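Long-range contact in apical membrane antigen AMA1 (Toxoplasma gondii ME49, PDB 4YIV), which takes part in host cell invasion as a microneme protein of the moving junction between parasite and host membranes: residues N299-Y303 / A328-A334. Numbering follows the deposited sequence.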
# COMPACT_ATOMS: atom_id res chain seq x y z
N ASN A 299 -5.21 0.86 -9.82
CA ASN A 299 -4.70 1.27 -8.52
C ASN A 299 -5.09 2.67 -8.07
O ASN A 299 -4.79 3.06 -6.93
CB ASN A 299 -3.17 1.25 -8.53
CG ASN A 299 -2.60 -0.09 -8.90
OD1 ASN A 299 -3.21 -1.12 -8.65
ND2 ASN A 299 -1.40 -0.07 -9.45
N TYR A 300 -5.77 3.41 -8.94
CA TYR A 300 -5.91 4.85 -8.82
C TYR A 300 -7.35 5.24 -8.82
O TYR A 300 -8.17 4.68 -9.56
CB TYR A 300 -5.17 5.56 -9.98
CG TYR A 300 -3.79 5.05 -10.16
CD1 TYR A 300 -2.78 5.47 -9.31
CD2 TYR A 300 -3.48 4.13 -11.13
CE1 TYR A 300 -1.53 5.01 -9.42
CE2 TYR A 300 -2.21 3.65 -11.26
CZ TYR A 300 -1.24 4.11 -10.40
OH TYR A 300 0.04 3.66 -10.48
N GLY A 301 -7.70 6.21 -7.99
CA GLY A 301 -9.07 6.66 -8.02
C GLY A 301 -9.31 7.97 -7.33
O GLY A 301 -8.40 8.52 -6.67
N PHE A 302 -10.51 8.49 -7.51
CA PHE A 302 -10.95 9.62 -6.69
C PHE A 302 -12.41 9.66 -6.40
O PHE A 302 -13.27 9.21 -7.16
CB PHE A 302 -10.53 10.97 -7.32
CG PHE A 302 -11.00 11.19 -8.74
CD1 PHE A 302 -12.27 11.72 -9.02
CD2 PHE A 302 -10.15 10.89 -9.81
CE1 PHE A 302 -12.66 11.95 -10.36
CE2 PHE A 302 -10.53 11.14 -11.13
CZ PHE A 302 -11.79 11.67 -11.40
N TYR A 303 -12.67 10.20 -5.22
CA TYR A 303 -13.99 10.57 -4.81
C TYR A 303 -14.33 11.93 -5.41
O TYR A 303 -13.47 12.81 -5.48
CB TYR A 303 -14.04 10.61 -3.30
CG TYR A 303 -15.34 11.12 -2.81
CD1 TYR A 303 -15.53 12.49 -2.63
CD2 TYR A 303 -16.38 10.26 -2.51
CE1 TYR A 303 -16.71 12.97 -2.18
CE2 TYR A 303 -17.58 10.75 -2.06
CZ TYR A 303 -17.73 12.12 -1.89
OH TYR A 303 -18.90 12.66 -1.45
N ALA A 328 -13.89 19.55 -3.96
CA ALA A 328 -14.71 18.53 -3.33
C ALA A 328 -14.13 17.11 -3.52
O ALA A 328 -14.63 16.16 -2.93
CB ALA A 328 -16.11 18.59 -3.88
N ALA A 329 -13.08 16.99 -4.32
CA ALA A 329 -12.51 15.69 -4.68
C ALA A 329 -11.38 15.29 -3.74
O ALA A 329 -10.73 16.14 -3.15
CB ALA A 329 -12.01 15.71 -6.13
N VAL A 330 -11.13 13.98 -3.63
CA VAL A 330 -9.91 13.46 -3.02
C VAL A 330 -9.44 12.28 -3.88
O VAL A 330 -10.25 11.39 -4.18
CB VAL A 330 -10.12 12.97 -1.55
CG1 VAL A 330 -8.79 12.48 -0.96
CG2 VAL A 330 -10.72 14.07 -0.67
N SER A 331 -8.16 12.31 -4.27
CA SER A 331 -7.52 11.23 -5.02
C SER A 331 -6.75 10.28 -4.13
O SER A 331 -5.93 10.70 -3.30
CB SER A 331 -6.62 11.83 -6.09
OG SER A 331 -7.40 12.47 -7.11
N TYR A 332 -7.03 8.99 -4.33
CA TYR A 332 -6.53 7.86 -3.54
C TYR A 332 -5.76 6.89 -4.41
O TYR A 332 -5.98 6.84 -5.62
CB TYR A 332 -7.68 7.10 -2.89
CG TYR A 332 -8.54 7.92 -1.95
CD1 TYR A 332 -8.02 8.41 -0.74
CD2 TYR A 332 -9.84 8.23 -2.27
CE1 TYR A 332 -8.81 9.16 0.12
CE2 TYR A 332 -10.64 8.98 -1.42
CZ TYR A 332 -10.12 9.44 -0.22
OH TYR A 332 -10.92 10.18 0.61
N THR A 333 -4.88 6.12 -3.79
CA THR A 333 -4.34 4.96 -4.47
C THR A 333 -4.42 3.77 -3.56
O THR A 333 -4.64 3.87 -2.34
CB THR A 333 -2.85 5.15 -4.90
OG1 THR A 333 -1.99 4.98 -3.77
CG2 THR A 333 -2.64 6.49 -5.51
N ALA A 334 -4.26 2.59 -4.18
CA ALA A 334 -4.23 1.36 -3.45
C ALA A 334 -3.15 1.32 -2.38
O ALA A 334 -3.26 0.60 -1.36
CB ALA A 334 -4.03 0.18 -4.47
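Strands 300-303 and 329-333 run antiparallel, their axes 155° apart, as neighbours within a five-stranded antiparallel sheet of this PAN-related ectodomain. They show how such a pairing alternates: Gly-301 with Tyr-332 and Tyr-303 with Val-330 are hydrogen-bonded pairs, whereas Tyr-300 with Thr-333 and Phe-302 with Ser-331 are non-hydrogen-bonded. The straightest bond joins Tyr-332 N to Gly-301 O (2.8 Å, 167° at the hydrogen); Tyr-303 O accepts the longest, from Val-330 N at 3.2 Å. Beyond the strand end, Ala-334 N reaches Asn-299 O in that carbonyl's plane, adding a fifth bond.

On the face bearing Tyr-303, Val-330 and Tyr-332, helix 263-272 packs against both tyrosines. Tyr-303 CB meets the edge of the Tyr-332 ring at CE2 (4.2 Å), while the Tyr-332 ring also meets that of Trp-267. With CG anti to the backbone N (chi1 174°), the Tyr-303 ring extends along the sheet until Ala-328 O lies at its edge.

The other face carries Tyr-300, Phe-302, Ser-331 and Thr-333, with strand 236-242 touching Phe-302 and Thr-333. Tyr-300 CD1 rests 3.9 Å from Thr-333 CG2, and the Tyr-300 hydroxyl is hydrogen-bonded to Leu-29 N. Ser-331 OG, bonded to Tyr-236 O, sits 3.5 Å from Phe-302 CB.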